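Local structure of extracellular solute-binding protein family 5 (Brucella melitensis, 4ONY) at residues H33-N38 and S91-F96; V83-M88 and S213-V218; V136-D141 and L192-I197; S354-S359 and A546-L551. The protein probably binds peptides or related solutes in the periplasm and delivers them to an ABC transporter for uptake. All blocks are in the same frame, centred on the assembly; numbering follows the deposited sequence.

Contact 1. Residues H33-N38 and S91-F96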
# COMPACT_ATOMS: atom_id res chain seq x y z
N HIS A 33 10.72 1.89 23.96
CA HIS A 33 10.95 2.15 22.55
C HIS A 33 10.00 1.25 21.74
O HIS A 33 9.47 0.29 22.30
CB HIS A 33 12.40 1.89 22.17
CG HIS A 33 12.83 0.47 22.28
ND1 HIS A 33 13.34 -0.24 21.21
CD2 HIS A 33 12.84 -0.38 23.34
CE1 HIS A 33 13.64 -1.47 21.60
NE2 HIS A 33 13.33 -1.59 22.88
N PHE A 34 9.79 1.57 20.47
CA PHE A 34 9.11 0.64 19.56
C PHE A 34 9.98 -0.61 19.47
O PHE A 34 11.21 -0.53 19.47
CB PHE A 34 8.86 1.29 18.17
CG PHE A 34 7.72 2.28 18.13
CD1 PHE A 34 7.08 2.71 19.27
CD2 PHE A 34 7.35 2.86 16.91
CE1 PHE A 34 6.06 3.62 19.21
CE2 PHE A 34 6.33 3.76 16.83
CZ PHE A 34 5.69 4.16 17.99
N PRO A 35 9.35 -1.80 19.40
CA PRO A 35 10.09 -3.02 19.56
C PRO A 35 11.01 -3.37 18.37
O PRO A 35 11.89 -4.26 18.52
CB PRO A 35 8.99 -4.07 19.76
CG PRO A 35 7.82 -3.53 19.06
CD PRO A 35 7.91 -2.04 19.27
N TYR A 36 10.94 -2.63 17.28
CA TYR A 36 11.81 -2.86 16.14
C TYR A 36 12.98 -1.86 15.95
O TYR A 36 13.59 -1.81 14.85
CB TYR A 36 10.98 -2.92 14.86
CG TYR A 36 10.09 -1.72 14.56
CD1 TYR A 36 8.83 -1.62 15.14
CD2 TYR A 36 10.52 -0.68 13.74
CE1 TYR A 36 8.00 -0.54 14.86
CE2 TYR A 36 9.71 0.39 13.46
CZ TYR A 36 8.45 0.46 14.02
OH TYR A 36 7.59 1.47 13.74
N THR A 37 13.30 -1.09 16.98
CA THR A 37 14.45 -0.24 16.98
C THR A 37 15.52 -0.74 17.93
O THR A 37 15.27 -1.47 18.89
CB THR A 37 14.11 1.20 17.42
OG1 THR A 37 13.88 1.26 18.85
CG2 THR A 37 12.94 1.76 16.64
N ASN A 38 16.73 -0.27 17.68
CA ASN A 38 17.86 -0.52 18.55
C ASN A 38 17.89 0.67 19.48
O ASN A 38 18.13 1.80 19.03
CB ASN A 38 19.13 -0.61 17.72
CG ASN A 38 20.40 -0.62 18.55
OD1 ASN A 38 20.38 -0.53 19.78
ND2 ASN A 38 21.53 -0.72 17.87
N SER A 91 2.79 2.94 14.68
CA SER A 91 3.75 1.84 14.80
C SER A 91 3.72 0.97 13.54
O SER A 91 2.66 0.54 13.09
CB SER A 91 3.46 0.92 15.98
OG SER A 91 4.26 -0.27 15.91
N ARG A 92 4.89 0.59 13.05
CA ARG A 92 4.95 -0.29 11.88
C ARG A 92 5.05 -1.77 12.22
O ARG A 92 5.37 -2.58 11.36
CB ARG A 92 6.09 0.18 10.98
CG ARG A 92 5.91 1.62 10.50
CD ARG A 92 4.66 1.76 9.63
NE ARG A 92 4.34 3.15 9.29
CZ ARG A 92 3.30 3.56 8.57
NH1 ARG A 92 2.39 2.71 8.11
NH2 ARG A 92 3.15 4.84 8.30
N ASP A 93 4.77 -2.11 13.49
CA ASP A 93 4.70 -3.48 13.92
C ASP A 93 3.30 -3.92 14.28
O ASP A 93 3.14 -5.01 14.83
CB ASP A 93 5.62 -3.71 15.13
CG ASP A 93 5.98 -5.17 15.33
OD1 ASP A 93 6.09 -5.94 14.38
OD2 ASP A 93 6.21 -5.56 16.49
N GLU A 94 2.30 -3.09 14.03
CA GLU A 94 0.91 -3.43 14.32
C GLU A 94 0.03 -3.08 13.12
O GLU A 94 0.41 -2.25 12.33
CB GLU A 94 0.39 -2.64 15.55
CG GLU A 94 1.20 -2.91 16.80
CD GLU A 94 0.69 -2.14 18.02
OE1 GLU A 94 -0.53 -2.30 18.33
OE2 GLU A 94 1.55 -1.43 18.65
N PRO A 95 -1.14 -3.72 12.99
CA PRO A 95 -1.99 -3.40 11.86
C PRO A 95 -2.36 -1.89 11.72
O PRO A 95 -2.17 -1.31 10.65
CB PRO A 95 -3.25 -4.24 12.10
CG PRO A 95 -2.74 -5.44 12.89
CD PRO A 95 -1.69 -4.83 13.80
N PHE A 96 -2.86 -1.30 12.80
CA PHE A 96 -3.25 0.10 12.78
C PHE A 96 -3.36 0.64 14.21
O PHE A 96 -4.47 0.81 14.76
CB PHE A 96 -4.59 0.26 12.03
CG PHE A 96 -4.90 1.67 11.55
CD1 PHE A 96 -4.09 2.78 11.87
CD2 PHE A 96 -6.01 1.89 10.73
CE1 PHE A 96 -4.42 4.07 11.38
CE2 PHE A 96 -6.32 3.16 10.25
CZ PHE A 96 -5.52 4.23 10.56
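CB of S91 lies over one face of the F34 ring; the nearest approach is CE2 of F34 to CA of S91, 3.8 Å. The neighbouring ring, that of Y36, is met differently: OG of S91 sits in its plane at the edge, 3.9 Å from CE1, while CB of D93 approaches CD1 obliquely at 3.8 Å. At the far end of the same ring the phenol oxygen accepts the backbone N-H of R92, with 2.9 Å between N of R92 and OH of Y36 and an N-H...O angle of 161°. The phenol reaches that amide because CG of Y36 is held between the backbone N and the carbonyl carbon (chi1 55°), which lays the ring alongside the first bonds of R92.

Here the loop between strands 18-20 and 46-52 meets the short connection from strand 88-90 to strand 97-108 of the antiparallel sheet. On one side a type I beta turn runs from F34 to T37; on the other, S91 forms an ST turn, its OG accepting the backbone N of D93 at 3.1 Å. The serine oxygen therefore helps to shape its own loop while resting against the tyrosine. F34 also packs on L89 of strand 88-90 and meets the ring of Y99. OD2 of D93 touches CG of P35 at 3.6 Å, whereas the other carboxylate oxygen, OD1, takes the backbone N-H of L582.

Contact 2. Residues V83-M88 and S213-V218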
# COMPACT_ATOMS: atom_id res chain seq x y z
N VAL A 83 9.97 16.28 8.45
CA VAL A 83 9.83 17.71 8.74
C VAL A 83 8.49 18.01 9.41
O VAL A 83 8.44 18.58 10.50
CB VAL A 83 10.00 18.55 7.46
CG1 VAL A 83 9.73 20.02 7.73
CG2 VAL A 83 11.42 18.36 6.93
N TYR A 84 7.40 17.64 8.75
CA TYR A 84 6.09 17.85 9.29
C TYR A 84 5.62 16.61 10.04
O TYR A 84 5.62 15.50 9.49
CB TYR A 84 5.13 18.14 8.15
CG TYR A 84 5.41 19.49 7.47
CD1 TYR A 84 5.14 20.68 8.12
CD2 TYR A 84 5.90 19.54 6.17
CE1 TYR A 84 5.39 21.92 7.51
CE2 TYR A 84 6.13 20.76 5.54
CZ TYR A 84 5.87 21.94 6.21
OH TYR A 84 6.08 23.13 5.59
N GLN A 85 5.17 16.81 11.28
CA GLN A 85 4.73 15.72 12.13
C GLN A 85 3.24 15.72 12.33
O GLN A 85 2.56 16.71 12.08
CB GLN A 85 5.40 15.82 13.47
CG GLN A 85 6.90 15.74 13.41
CD GLN A 85 7.54 15.76 14.78
OE1 GLN A 85 7.31 16.65 15.57
NE2 GLN A 85 8.37 14.74 15.06
N THR A 86 2.76 14.58 12.77
CA THR A 86 1.36 14.36 13.08
C THR A 86 1.18 14.36 14.61
O THR A 86 2.17 14.36 15.38
CB THR A 86 0.93 12.99 12.56
OG1 THR A 86 1.81 12.01 13.11
CG2 THR A 86 0.99 12.99 11.08
N LEU A 87 -0.07 14.35 15.05
CA LEU A 87 -0.32 14.33 16.48
C LEU A 87 0.17 13.03 17.09
O LEU A 87 0.68 13.01 18.22
CB LEU A 87 -1.80 14.54 16.77
CG LEU A 87 -2.22 16.00 16.46
CD1 LEU A 87 -3.72 16.10 16.24
CD2 LEU A 87 -1.82 16.94 17.60
N MET A 88 -0.02 11.93 16.36
CA MET A 88 0.37 10.59 16.88
C MET A 88 1.07 9.83 15.78
O MET A 88 0.85 10.11 14.58
CB MET A 88 -0.86 9.82 17.36
CG MET A 88 -1.63 10.56 18.47
SD MET A 88 -2.97 9.60 19.19
CE MET A 88 -2.01 8.40 20.10
N SER A 213 8.24 20.65 12.84
CA SER A 213 8.63 20.22 14.20
C SER A 213 9.48 18.94 14.18
O SER A 213 9.98 18.48 15.22
CB SER A 213 7.39 20.06 15.07
OG SER A 213 6.55 19.02 14.57
N GLY A 214 9.68 18.37 12.99
CA GLY A 214 10.39 17.13 12.88
C GLY A 214 11.88 17.20 13.15
O GLY A 214 12.44 18.26 13.30
N PRO A 215 12.52 16.03 13.24
CA PRO A 215 13.94 15.90 13.59
C PRO A 215 14.95 16.39 12.56
O PRO A 215 16.09 16.64 12.93
CB PRO A 215 14.11 14.39 13.80
CG PRO A 215 12.98 13.74 13.04
CD PRO A 215 11.85 14.70 13.15
N TYR A 216 14.55 16.53 11.30
CA TYR A 216 15.44 16.95 10.23
C TYR A 216 15.01 18.29 9.66
O TYR A 216 13.81 18.53 9.50
CB TYR A 216 15.48 15.87 9.14
CG TYR A 216 16.14 14.60 9.60
CD1 TYR A 216 17.51 14.45 9.54
CD2 TYR A 216 15.39 13.56 10.12
CE1 TYR A 216 18.13 13.29 9.99
CE2 TYR A 216 16.00 12.37 10.58
CZ TYR A 216 17.38 12.25 10.51
OH TYR A 216 18.02 11.12 10.96
N VAL A 217 15.97 19.18 9.40
CA VAL A 217 15.70 20.41 8.70
C VAL A 217 16.22 20.30 7.27
O VAL A 217 17.12 19.51 6.96
CB VAL A 217 16.33 21.63 9.39
CG1 VAL A 217 15.87 21.72 10.85
CG2 VAL A 217 17.85 21.59 9.34
N VAL A 218 15.64 21.08 6.38
CA VAL A 218 16.06 21.12 5.01
C VAL A 218 17.28 22.02 4.93
O VAL A 218 17.16 23.21 5.06
CB VAL A 218 14.91 21.63 4.11
CG1 VAL A 218 15.38 21.82 2.69
CG2 VAL A 218 13.72 20.66 4.18
O HOH W 1 5.11 19.59 12.22
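Q85 and S213 meet through their polar ends where the loop before strand 88-90 passes the start of strand 216-222, an outermost strand of the mixed four-stranded sheet. In this periplasmic binding protein fold the contact joins the loop leading into strand 88-90 to the residues that enter strand 216-222, and all seven of its touching residues are buried, which makes the accounting of donors and acceptors instructive.

The hydroxyl of S213 donates to the amide oxygen of Q85, OG to OE1 being 2.7 Å; the donor stands 22° from the carbonyl plane. OE1 accepts a second bond from the indole NE1 of W236, and NE2 of the same amide bonds to OH of Y235, so both ends of the glutamine are engaged and its flip is probably fixed. S213 OG is also an acceptor: a water 2.8 Å away donates to it and in turn accepts the backbone N-H of Q85, tying main chain to side chain. The serine oxygen thus donates one bond and accepts another.

A backbone bond adds to these, from N of G214 to O of V83, 2.8 Å long and bent to 146°. At this point the CA atoms of V83 and G214 are 4.2 Å apart, a close passage of the two chains. CG2 of V83 packs on CG2 of V218 (4.3 Å) and also touches the carbonyl O of Y216 at 3.5 Å.

Contact 3. Residues V136-D141 and L192-I197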
# COMPACT_ATOMS: atom_id res chain seq x y z
N VAL A 136 -2.49 24.11 15.85
CA VAL A 136 -3.44 23.08 15.41
C VAL A 136 -4.66 23.74 14.78
O VAL A 136 -5.10 23.35 13.70
CB VAL A 136 -3.89 22.16 16.55
CG1 VAL A 136 -4.90 21.11 16.05
CG2 VAL A 136 -2.70 21.50 17.24
N LEU A 137 -5.22 24.74 15.45
CA LEU A 137 -6.42 25.39 14.93
C LEU A 137 -6.12 26.02 13.59
O LEU A 137 -6.92 25.93 12.65
CB LEU A 137 -6.98 26.46 15.90
CG LEU A 137 -7.43 26.02 17.30
CD1 LEU A 137 -8.02 27.19 18.08
CD2 LEU A 137 -8.45 24.90 17.21
N PHE A 138 -4.98 26.72 13.53
CA PHE A 138 -4.54 27.35 12.30
C PHE A 138 -4.44 26.32 11.18
O PHE A 138 -4.86 26.57 10.04
CB PHE A 138 -3.19 28.02 12.54
CG PHE A 138 -2.43 28.33 11.30
CD1 PHE A 138 -2.73 29.46 10.56
CD2 PHE A 138 -1.38 27.55 10.91
CE1 PHE A 138 -1.99 29.76 9.42
CE2 PHE A 138 -0.65 27.83 9.76
CZ PHE A 138 -0.97 28.92 9.01
N THR A 139 -3.87 25.17 11.51
CA THR A 139 -3.64 24.09 10.54
C THR A 139 -4.93 23.67 9.85
O THR A 139 -4.96 23.56 8.62
CB THR A 139 -2.97 22.84 11.19
OG1 THR A 139 -1.67 23.18 11.69
CG2 THR A 139 -2.81 21.73 10.18
N TYR A 140 -5.99 23.42 10.62
CA TYR A 140 -7.28 22.97 10.03
C TYR A 140 -7.94 24.10 9.23
O TYR A 140 -8.58 23.86 8.18
CB TYR A 140 -8.21 22.33 11.08
CG TYR A 140 -7.69 20.97 11.42
CD1 TYR A 140 -6.63 20.81 12.28
CD2 TYR A 140 -8.19 19.83 10.79
CE1 TYR A 140 -6.07 19.56 12.52
CE2 TYR A 140 -7.66 18.57 11.02
CZ TYR A 140 -6.60 18.43 11.90
OH TYR A 140 -6.03 17.16 12.12
N ASP A 141 -7.79 25.33 9.73
CA ASP A 141 -8.26 26.52 8.99
C ASP A 141 -7.57 26.61 7.58
O ASP A 141 -8.24 26.49 6.53
CB ASP A 141 -7.99 27.77 9.85
CG ASP A 141 -8.41 29.07 9.16
OD1 ASP A 141 -9.16 29.03 8.19
OD2 ASP A 141 -7.93 30.12 9.58
N LEU A 192 1.07 22.43 11.37
CA LEU A 192 1.75 23.52 10.68
C LEU A 192 2.00 24.71 11.62
O LEU A 192 1.20 24.98 12.52
CB LEU A 192 0.90 24.03 9.52
CG LEU A 192 0.49 22.98 8.49
CD1 LEU A 192 -0.30 23.58 7.33
CD2 LEU A 192 1.72 22.25 7.91
N PRO A 193 3.10 25.44 11.41
CA PRO A 193 3.47 26.59 12.25
C PRO A 193 2.83 27.92 11.82
O PRO A 193 3.27 28.52 10.83
CB PRO A 193 4.98 26.68 12.07
CG PRO A 193 5.23 26.13 10.71
CD PRO A 193 4.17 25.09 10.47
N LYS A 194 1.83 28.38 12.58
CA LYS A 194 1.17 29.65 12.30
C LYS A 194 2.17 30.77 12.18
O LYS A 194 2.07 31.59 11.25
CB LYS A 194 0.20 30.01 13.41
CG LYS A 194 -0.66 31.22 13.09
CD LYS A 194 -1.68 31.47 14.18
CE LYS A 194 -2.61 32.59 13.82
NZ LYS A 194 -3.54 32.84 14.96
N HIS A 195 3.15 30.81 13.08
CA HIS A 195 4.09 31.94 13.12
C HIS A 195 5.01 31.97 11.92
O HIS A 195 5.51 33.01 11.60
CB HIS A 195 4.96 31.92 14.37
CG HIS A 195 6.06 30.90 14.31
ND1 HIS A 195 5.84 29.56 14.59
CD2 HIS A 195 7.38 31.02 14.01
CE1 HIS A 195 6.99 28.91 14.45
NE2 HIS A 195 7.93 29.77 14.12
N ALA A 196 5.22 30.85 11.25
CA ALA A 196 6.20 30.79 10.18
C ALA A 196 5.62 30.76 8.77
O ALA A 196 6.39 30.63 7.83
CB ALA A 196 7.07 29.56 10.36
N ILE A 197 4.30 30.77 8.62
CA ILE A 197 3.70 30.63 7.31
C ILE A 197 3.06 31.97 6.90
O ILE A 197 2.29 32.55 7.65
CB ILE A 197 2.67 29.49 7.30
CG1 ILE A 197 3.40 28.16 7.21
CG2 ILE A 197 1.73 29.60 6.12
CD1 ILE A 197 2.57 26.96 7.58
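F138 spreads its ring against the backbone of K194, whose CA stands over one face at 3.7 Å from the centroid, 18° off the ring normal: a CH-pi contact. The lysine chain then runs on across this face, its CG coming within 3.7 Å of CD1 of F138. At the ring edge, in plane, CD1 of I197 touches CE2 of F138 at 4.0 Å, and CB of L192 comes nearly as close to the same ring atom. The loop thus wraps the F138 ring, with K194 over one face and I197 at the edge.

The next residue, T139, adds the polar link. With OG1 anti to the carbonyl carbon (chi1 -63°), it accepts the backbone N-H of L192 at 2.9 Å from N to OG1, with an angle of 166°. The same hydroxyl bonds back to the carbonyl O of D135, a turn earlier in helix 133-146, so the helix itself orients the acceptor.

Farther out, D135 also takes the backbone N of K194 through its carboxylate, and D134 forms a salt bridge with NZ at the end of the extended lysine chain. The side chain of L192 also packs on I142 and L143 of helix 133-146. The contact joins this helix to the loop that follows helix 181-187. Its chemistry implies a division of labour: the aromatic face packs against aliphatic carbon, two backbone N-H groups of the loop are satisfied by helix side chains, and the salt bridge to D134 probably offsets the charge of the exposed lysine.

Contact 4. Residues S354-S359 and A546-L551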
# COMPACT_ATOMS: atom_id res chain seq x y z
N SER A 354 -4.44 -14.83 -2.88
CA SER A 354 -5.44 -14.08 -2.12
C SER A 354 -5.32 -12.59 -2.46
O SER A 354 -4.22 -12.13 -2.78
CB SER A 354 -5.12 -14.25 -0.64
OG SER A 354 -5.89 -13.40 0.22
N PHE A 355 -6.41 -11.87 -2.26
CA PHE A 355 -6.39 -10.42 -2.33
C PHE A 355 -5.75 -9.79 -1.08
O PHE A 355 -5.56 -8.59 -1.07
CB PHE A 355 -7.81 -9.90 -2.58
CG PHE A 355 -8.34 -10.27 -3.94
CD1 PHE A 355 -8.10 -9.47 -5.01
CD2 PHE A 355 -9.03 -11.43 -4.13
CE1 PHE A 355 -8.56 -9.80 -6.25
CE2 PHE A 355 -9.49 -11.79 -5.38
CZ PHE A 355 -9.27 -10.96 -6.44
N TRP A 356 -5.41 -10.59 -0.06
CA TRP A 356 -4.61 -10.12 1.06
C TRP A 356 -3.42 -11.08 1.24
O TRP A 356 -3.01 -11.41 2.35
CB TRP A 356 -5.46 -9.94 2.35
CG TRP A 356 -6.33 -8.72 2.22
CD1 TRP A 356 -6.01 -7.43 2.56
CD2 TRP A 356 -7.63 -8.65 1.62
NE1 TRP A 356 -7.03 -6.56 2.21
CE2 TRP A 356 -8.03 -7.27 1.63
CE3 TRP A 356 -8.48 -9.61 1.06
CZ2 TRP A 356 -9.24 -6.85 1.12
CZ3 TRP A 356 -9.69 -9.19 0.56
CH2 TRP A 356 -10.07 -7.81 0.58
N GLU A 357 -2.84 -11.46 0.11
CA GLU A 357 -1.72 -12.39 0.02
C GLU A 357 -0.61 -12.13 1.04
O GLU A 357 -0.07 -11.03 1.13
CB GLU A 357 -1.12 -12.30 -1.39
CG GLU A 357 0.06 -13.23 -1.68
CD GLU A 357 -0.28 -14.70 -1.56
OE1 GLU A 357 -1.40 -15.09 -1.89
OE2 GLU A 357 0.60 -15.49 -1.15
N GLY A 358 -0.24 -13.19 1.72
CA GLY A 358 0.88 -13.19 2.65
C GLY A 358 0.56 -12.62 4.01
O GLY A 358 1.48 -12.48 4.83
N SER A 359 -0.70 -12.25 4.26
CA SER A 359 -1.06 -11.66 5.54
C SER A 359 -2.05 -12.54 6.28
O SER A 359 -2.64 -13.45 5.71
CB SER A 359 -1.66 -10.26 5.34
OG SER A 359 -2.99 -10.31 4.82
N ALA A 546 -13.78 -13.30 4.72
CA ALA A 546 -15.01 -13.64 4.03
C ALA A 546 -15.10 -12.88 2.71
O ALA A 546 -15.47 -13.48 1.70
CB ALA A 546 -16.22 -13.35 4.92
N LEU A 547 -14.70 -11.60 2.70
CA LEU A 547 -14.62 -10.82 1.46
C LEU A 547 -13.68 -11.52 0.48
O LEU A 547 -14.03 -11.75 -0.67
CB LEU A 547 -14.19 -9.36 1.69
CG LEU A 547 -14.06 -8.47 0.44
CD1 LEU A 547 -15.34 -8.41 -0.39
CD2 LEU A 547 -13.70 -7.04 0.80
N ASP A 548 -12.50 -11.90 0.97
CA ASP A 548 -11.52 -12.60 0.15
C ASP A 548 -12.14 -13.84 -0.51
O ASP A 548 -11.98 -14.07 -1.72
CB ASP A 548 -10.28 -12.96 1.00
CG ASP A 548 -9.10 -13.41 0.17
OD1 ASP A 548 -8.82 -12.77 -0.85
OD2 ASP A 548 -8.38 -14.34 0.59
N ARG A 549 -12.89 -14.60 0.28
CA ARG A 549 -13.48 -15.87 -0.19
C ARG A 549 -14.47 -15.62 -1.32
O ARG A 549 -14.49 -16.33 -2.32
CB ARG A 549 -14.17 -16.64 0.92
CG ARG A 549 -13.23 -17.17 2.00
CD ARG A 549 -13.95 -18.04 3.02
NE ARG A 549 -13.19 -18.08 4.26
CZ ARG A 549 -12.14 -18.88 4.49
NH1 ARG A 549 -11.73 -19.79 3.61
NH2 ARG A 549 -11.48 -18.71 5.62
N VAL A 550 -15.25 -14.56 -1.17
CA VAL A 550 -16.23 -14.23 -2.19
C VAL A 550 -15.57 -13.78 -3.50
O VAL A 550 -16.03 -14.15 -4.61
CB VAL A 550 -17.21 -13.14 -1.70
CG1 VAL A 550 -18.15 -12.74 -2.84
CG2 VAL A 550 -17.99 -13.61 -0.47
N LEU A 551 -14.51 -12.97 -3.37
CA LEU A 551 -13.83 -12.43 -4.50
C LEU A 551 -13.08 -13.51 -5.29
O LEU A 551 -13.16 -13.56 -6.53
CB LEU A 551 -12.87 -11.31 -4.07
CG LEU A 551 -13.47 -10.04 -3.52
CD1 LEU A 551 -12.37 -9.10 -3.00
CD2 LEU A 551 -14.30 -9.29 -4.57
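D548 swings its CG anti to the backbone N (chi1 -167°), carrying its carboxylate off the helix and onto the loop, while S354 holds OG likewise opposite its own N (chi1 171°), facing it. The two meet at 2.7 Å, OG of S354 donating to OD2 of D548 from above the carboxylate plane. The other oxygen, OD1, accepts the backbone N-H of F355 at 2.9 Å, on its syn side but somewhat out of the carboxylate plane. One carboxylate thereby clasps two consecutive residues of the loop, and OD2 is further bonded to the hydroxyl of S363.

The loop's own bonds hold the same groups in place. S354 OG accepts the backbone N of W356 at 2.9 Å, an ST turn, so a single hydroxyl both closes the turn and reaches the helix. Just beyond, a type II beta turn runs from W356 to S359, with O of W356 accepting both the N and the OG of S359.

Aromatic rings flank the polar centre. OD1 lies at the edge of the F355 ring, in plane, and the ring and carboxylate planes stand 85° apart; CD1 of L551 lies over one face of this ring, offset toward its rim, while CB of L551 comes to 3.7 Å from CE2 of F355. The indole of W356 slides past D548 and ends with CH2 3.7 Å from CD2 of L547. F355 is also met edge-to-face by W503 and Y557. Here helix 537-553 is joined to the loop after strand 350-351. A buried carboxylate with three such partners is probably well stabilised as an anion.

In the fold
Contacts 2, 3 and 4 are buried, though contact 3 has K194 at its exposed edge; contact 1 is only partly buried and includes the exposed R92. Segments 83-88 and 91-96 lead into and out of strand 88-90, and contacts 1 and 2 alternate along the chain. Contact 3 is nested in the loop closed by contact 2 and touches it, Y84 CE1 lying 3.7 Å from L192 CD2. Contact 4 lies across the chain's centre from contacts 2 and 3, about 36 and 42 Å between centres. Loop meets loop through a phenol in contact 1; a side-chain amide, a water and a backbone bond serve contact 2; helices meet loops in contacts 3 and 4 through threonine and aspartate.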